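Local coordinates for protein putative enoyl-CoA hydratase/isomerase (Bordetella parapertussis, PDB 3ISA) that probably acts as an enoyl-CoA hydratase or isomerase, using a crotonase-like fold to process acyl-CoA thioesters, although its exact substrate is not established, at residues R28-A33 / G66-D71; G60-A65 / G107-A112. All coordinates share one frame; numbering follows the deposited sequence. Where two conformers were deposited one is given.

In the fold
Two neighbouring contacts fix the long loop between strand 53-58 and helix 77-95 to different parts of the fold. Interaction 1 joins its 66-71 part to the loop before helix 33-48 in a buried setting; interaction 2 joins its 60-65 part to strand 108-110 and is only partly buried, with Arg-61 and Arg-108 at the exposed border. Backbone bonds pair the segments in interaction 1, where Arg-28 and the backbone of Phe-69 hold a glycerol, whereas asparagine amides carry much of interaction 2. The two meet directly, Asn-29 O lying 2.8 Å from Ser-64 OG. They illustrate how irregular loops can be ordered by a few well-aimed polar groups.

Interaction 1: R28-A33 / G66-D71. With GOL (glycerol), chain B.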
loop_
_atom_site.group_PDB
_atom_site.type_symbol
_atom_site.label_atom_id
_atom_site.label_comp_id
_atom_site.label_asym_id
_atom_site.label_seq_id
_atom_site.Cartn_x
_atom_site.Cartn_y
_atom_site.Cartn_z
ATOM N N ARG D 28 23.326 -22.431 26.382
ATOM C CA ARG D 28 22.282 -22.844 25.423
ATOM C C ARG D 28 22.227 -21.933 24.184
ATOM O O ARG D 28 21.166 -21.713 23.600
ATOM C CB ARG D 28 20.897 -22.922 26.094
ATOM C CG ARG D 28 20.842 -23.740 27.385
ATOM C CD ARG D 28 19.431 -23.774 27.977
ATOM N NE ARG D 28 18.976 -22.455 28.426
ATOM C CZ ARG D 28 17.702 -22.064 28.450
ATOM N NH1 ARG D 28 16.732 -22.885 28.057
ATOM N NH2 ARG D 28 17.397 -20.847 28.869
ATOM N N ASN D 29 23.400 -21.411 23.812
ATOM C CA ASN D 29 23.567 -20.487 22.694
ATOM C C ASN D 29 22.656 -19.263 22.786
ATOM O O ASN D 29 22.163 -18.763 21.767
ATOM C CB ASN D 29 23.426 -21.226 21.353
ATOM C CG ASN D 29 24.595 -22.198 21.082
ATOM O OD1 ASN D 29 25.728 -21.955 21.504
ATOM N ND2 ASN D 29 24.318 -23.279 20.372
ATOM N N ALA D 30 22.448 -18.793 24.015
ATOM C CA ALA D 30 21.578 -17.656 24.267
ATOM C C ALA D 30 22.228 -16.390 23.712
ATOM O O ALA D 30 23.447 -16.275 23.650
ATOM C CB ALA D 30 21.280 -17.498 25.754
ATOM N N LEU D 31 21.378 -15.469 23.277
ATOM C CA LEU D 31 21.808 -14.291 22.567
ATOM C C LEU D 31 22.129 -13.177 23.537
ATOM O O LEU D 31 21.246 -12.431 23.956
ATOM C CB LEU D 31 20.725 -13.864 21.566
ATOM C CG LEU D 31 20.397 -14.908 20.484
ATOM C CD1 LEU D 31 19.279 -14.353 19.593
ATOM C CD2 LEU D 31 21.649 -15.312 19.656
ATOM N N SER D 32 23.407 -13.091 23.906
ATOM C CA SER D 32 23.941 -11.936 24.604
ATOM C C SER D 32 24.046 -10.751 23.638
ATOM O O SER D 32 24.027 -10.938 22.417
ATOM C CB SER D 32 25.339 -12.264 25.139
ATOM O OG SER D 32 26.224 -12.595 24.082
ATOM N N ALA D 33 24.199 -9.540 24.177
ATOM C CA ALA D 33 24.435 -8.381 23.328
ATOM C C ALA D 33 25.649 -8.637 22.423
ATOM O O ALA D 33 25.570 -8.420 21.219
ATOM C CB ALA D 33 24.607 -7.097 24.166
ATOM N N GLY D 66 17.561 -18.200 22.480
ATOM C CA GLY D 66 17.078 -16.829 22.307
ATOM C C GLY D 66 17.724 -15.857 23.274
ATOM O O GLY D 66 18.833 -16.083 23.701
ATOM N N PHE D 67 17.013 -14.783 23.624
ATOM C CA PHE D 67 17.536 -13.708 24.473
ATOM C C PHE D 67 18.190 -14.252 25.761
ATOM O O PHE D 67 17.603 -15.069 26.478
ATOM C CB PHE D 67 16.387 -12.762 24.824
ATOM C CG PHE D 67 16.816 -11.466 25.458
ATOM C CD1 PHE D 67 17.089 -10.357 24.657
ATOM C CD2 PHE D 67 16.886 -11.329 26.848
ATOM C CE1 PHE D 67 17.463 -9.139 25.226
ATOM C CE2 PHE D 67 17.257 -10.096 27.435
ATOM C CZ PHE D 67 17.541 -9.009 26.613
ATOM N N ASP D 68 19.425 -13.833 26.004
ATOM C CA ASP D 68 20.140 -14.201 27.224
ATOM C C ASP D 68 19.617 -13.395 28.414
ATOM O O ASP D 68 19.917 -12.200 28.554
ATOM C CB ASP D 68 21.658 -14.019 27.053
ATOM C CG ASP D 68 22.451 -14.728 28.159
ATOM O OD1 ASP D 68 21.826 -15.088 29.176
ATOM O OD2 ASP D 68 23.678 -14.933 28.012
ATOM N N PHE D 69 18.842 -14.057 29.272
ATOM C CA PHE D 69 18.264 -13.408 30.459
ATOM C C PHE D 69 19.183 -13.347 31.696
ATOM O O PHE D 69 18.787 -12.775 32.720
ATOM C CB PHE D 69 16.928 -14.054 30.845
ATOM C CG PHE D 69 15.825 -13.793 29.866
ATOM C CD1 PHE D 69 15.203 -12.556 29.822
ATOM C CD2 PHE D 69 15.421 -14.785 28.977
ATOM C CE1 PHE D 69 14.165 -12.306 28.912
ATOM C CE2 PHE D 69 14.389 -14.548 28.068
ATOM C CZ PHE D 69 13.767 -13.299 28.041
ATOM N N THR D 70 20.379 -13.931 31.603
ATOM C CA THR D 70 21.399 -13.823 32.661
ATOM C C THR D 70 21.663 -12.362 32.999
ATOM O O THR D 70 21.978 -11.565 32.113
ATOM C CB THR D 70 22.730 -14.481 32.225
ATOM O OG1 THR D 70 22.459 -15.784 31.701
ATOM C CG2 THR D 70 23.743 -14.587 33.406
ATOM N N ASP D 71 21.518 -12.008 34.272
ATOM C CA ASP D 71 21.768 -10.619 34.725
ATOM C C ASP D 71 20.894 -9.538 34.038
ATOM O O ASP D 71 21.312 -8.374 33.921
ATOM C CB ASP D 71 23.269 -10.246 34.629
ATOM C CG ASP D 71 24.178 -11.240 35.349
ATOM O OD1 ASP D 71 23.935 -11.543 36.541
ATOM O OD2 ASP D 71 25.151 -11.708 34.718
HETATM C C1 GOL B . 21.247 -19.134 29.824
HETATM O O1 GOL B . 20.872 -20.491 29.729
HETATM C C2 GOL B . 20.164 -18.237 29.234
HETATM O O2 GOL B . 19.392 -18.916 28.264
HETATM C C3 GOL B . 19.238 -17.703 30.312
HETATM O O3 GOL B . 18.331 -16.824 29.687
#
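Gly-66 meets the 28-33 loop through its carbonyl: O accepts the backbone N-H of Leu-31 at 2.7 Å, nearly straight (170°), while the same oxygen lies against Ala-30 CA. Next along the chain, Phe-67 is bridged backbone to backbone with Leu-31 and sends its ring the other way, onto Leu-80 and Met-84 of helix 77-95. Asp-68 closes the bridge by giving its N-H to Leu-31 O (3.1 Å). Asp-68 CB packs on Ala-30 CB at 3.7 Å, and with chi1 at -165° the carboxylate swings beside its own carbonyl carbon, where OD2 forms a salt bridge with Arg-24. Phe-69 N donates to O3 of a glycerol (2.8 Å), probably from the crystallisation liquor, which Arg-28 holds from the other segment, NE reaching O1 at 3.0 Å and NH2 reaching O2 at 2.8 Å. Asp-68 OD1 takes two bonds from Thr-70: that from N, which makes an Asx turn, comes from above the carboxylate plane, while hydroxyl OG1 uses the syn lone pair (2.7 Å); with the Arg-24 bridge, they restrict the turning of the carboxylate. The single beta bridge beside a polar pocket fits the crotonase fold; in relatives a backbone N-H of the loop equivalent to 66-71 contributes to the oxyanion hole.

Interaction 2: G60-A65 / G107-A112; sequences GRNFSA and GRNFGA
Asn-109 and Asn-62 reach across to each other's segments because of how each is turned at its first torsion. In Asn-109 a chi1 of -52° sets CG beside the backbone N, and chi2 of -70° then aims OD1 at the 60-65 loop; in Asn-62 a chi1 of 80° tucks the amide between its own N and carbonyl carbon, directing ND2 at the strand. The two side chains pass alongside each other, pointing opposite ways, with amide planes nearly parallel. OD1 of Asn-109 is gripped twice, by Phe-63 N at 2.8 Å in the carbonyl plane and by Ser-64 N at 3.1 Å from a tilted direction, so one side-chain oxygen satisfies two successive peptide N-H groups of a loop that has no regular structure. Its own ND2 is tied back to His-106 O, which fixes the rotation of the amide. In return, ND2 of Asn-62 donates to Arg-108 O (3.0 Å), with that oxygen in its amide plane, and also to Arg-28 O. Further on, Phe-110 N gives a backbone bond to a lone pair of Ser-64 O at 3.1 Å, and CD2 of the Phe-110 ring rests against Ala-65 CB at 4.0 Å. At the other end Gly-107, lacking a side chain, lets its CA come within 3.3 Å of Arg-61 O. The loop thus runs alongside strand 108-110, whose backbone also pairs with strand 130-132, while the Phe-63 ring packs on Leu-116 of helix 112-119, the helix that begins just after Gly-111.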
loop_
_atom_site.group_PDB
_atom_site.type_symbol
_atom_site.label_atom_id
_atom_site.label_comp_id
_atom_site.label_asym_id
_atom_site.label_seq_id
_atom_site.Cartn_x
_atom_site.Cartn_y
_atom_site.Cartn_z
ATOM N N GLY D 60 27.111 -27.500 20.678
ATOM C CA GLY D 60 26.510 -28.079 21.880
ATOM C C GLY D 60 25.160 -28.734 21.617
ATOM O O GLY D 60 24.963 -29.341 20.567
ATOM N N ARG D 61 24.231 -28.569 22.563
ATOM C CA ARG D 61 22.966 -29.318 22.610
ATOM C C ARG D 61 21.809 -28.706 21.808
ATOM O O ARG D 61 20.786 -29.367 21.569
ATOM C CB ARG D 61 22.533 -29.495 24.075
ATOM C CG ARG D 61 23.463 -30.368 24.920
ATOM C CD ARG D 61 23.122 -30.298 26.415
ATOM N NE ARG D 61 24.183 -29.683 27.218
ATOM C CZ ARG D 61 24.113 -28.483 27.789
ATOM N NH1 ARG D 61 23.024 -27.733 27.658
ATOM N NH2 ARG D 61 25.140 -28.028 28.499
ATOM N N ASN D 62 21.940 -27.438 21.418
ATOM C CA ASN D 62 20.847 -26.778 20.678
ATOM C C ASN D 62 21.309 -25.767 19.624
ATOM O O ASN D 62 22.518 -25.555 19.437
ATOM C CB ASN D 62 19.822 -26.132 21.641
ATOM C CG ASN D 62 20.278 -24.776 22.190
ATOM O OD1 ASN D 62 21.464 -24.444 22.172
ATOM N ND2 ASN D 62 19.319 -23.985 22.691
ATOM N N PHE D 63 20.331 -25.156 18.956
ATOM C CA PHE D 63 20.557 -24.050 18.016
ATOM C C PHE D 63 20.685 -22.727 18.804
ATOM O O PHE D 63 21.758 -22.112 18.803
ATOM C CB PHE D 63 19.419 -24.028 16.969
ATOM C CG PHE D 63 19.517 -22.911 15.960
ATOM C CD1 PHE D 63 20.321 -23.040 14.832
ATOM C CD2 PHE D 63 18.784 -21.729 16.135
ATOM C CE1 PHE D 63 20.407 -21.999 13.891
ATOM C CE2 PHE D 63 18.868 -20.693 15.218
ATOM C CZ PHE D 63 19.678 -20.819 14.100
ATOM N N SER D 64 19.608 -22.314 19.478
ATOM C CA SER D 64 19.620 -21.153 20.392
ATOM C C SER D 64 18.387 -21.077 21.302
ATOM O O SER D 64 17.242 -21.263 20.854
ATOM C CB SER D 64 19.736 -19.825 19.608
ATOM O OG SER D 64 19.636 -18.712 20.482
ATOM N N ALA D 65 18.639 -20.728 22.562
ATOM C CA ALA D 65 17.587 -20.422 23.531
ATOM C C ALA D 65 17.114 -18.967 23.483
ATOM O O ALA D 65 16.331 -18.549 24.336
ATOM C CB ALA D 65 18.043 -20.794 24.938
ATOM N N GLY D 107 17.906 -29.937 19.357
ATOM C CA GLY D 107 17.645 -29.642 20.760
ATOM C C GLY D 107 16.463 -28.701 20.971
ATOM O O GLY D 107 15.628 -28.511 20.065
ATOM N N ARG D 108 16.426 -28.103 22.159
ATOM C CA ARG D 108 15.331 -27.233 22.581
ATOM C C ARG D 108 15.650 -25.764 22.290
ATOM O O ARG D 108 16.624 -25.210 22.814
ATOM C CB ARG D 108 15.049 -27.430 24.071
ATOM C CG ARG D 108 14.637 -28.862 24.446
ATOM C CD ARG D 108 14.600 -29.065 25.961
ATOM N NE ARG D 108 13.665 -28.147 26.609
ATOM C CZ ARG D 108 13.297 -28.210 27.887
ATOM N NH1 ARG D 108 13.776 -29.158 28.684
ATOM N NH2 ARG D 108 12.439 -27.319 28.366
ATOM N N ASN D 109 14.820 -25.147 21.465
ATOM C CA ASN D 109 15.064 -23.792 20.989
ATOM C C ASN D 109 13.941 -22.843 21.357
ATOM O O ASN D 109 12.768 -23.229 21.344
ATOM C CB ASN D 109 15.301 -23.845 19.492
ATOM C CG ASN D 109 16.383 -24.875 19.126
ATOM O OD1 ASN D 109 17.569 -24.673 19.419
ATOM N ND2 ASN D 109 15.971 -26.000 18.543
ATOM N N PHE D 110 14.305 -21.604 21.676
ATOM C CA PHE D 110 13.382 -20.663 22.304
ATOM C C PHE D 110 13.483 -19.264 21.716
ATOM O O PHE D 110 14.584 -18.806 21.384
ATOM C CB PHE D 110 13.653 -20.552 23.811
ATOM C CG PHE D 110 13.439 -21.831 24.568
ATOM C CD1 PHE D 110 12.171 -22.166 25.031
ATOM C CD2 PHE D 110 14.507 -22.687 24.831
ATOM C CE1 PHE D 110 11.957 -23.345 25.732
ATOM C CE2 PHE D 110 14.306 -23.876 25.536
ATOM C CZ PHE D 110 13.022 -24.199 25.989
ATOM N N GLY D 111 12.332 -18.593 21.632
ATOM C CA GLY D 111 12.269 -17.147 21.382
ATOM C C GLY D 111 13.015 -16.665 20.146
ATOM O O GLY D 111 12.839 -17.212 19.062
ATOM N N ALA D 112 13.879 -15.664 20.323
ATOM C CA ALA D 112 14.678 -15.111 19.237
ATOM C C ALA D 112 15.548 -16.167 18.521
ATOM O O ALA D 112 15.880 -16.006 17.349
ATOM C CB ALA D 112 15.522 -13.948 19.748
#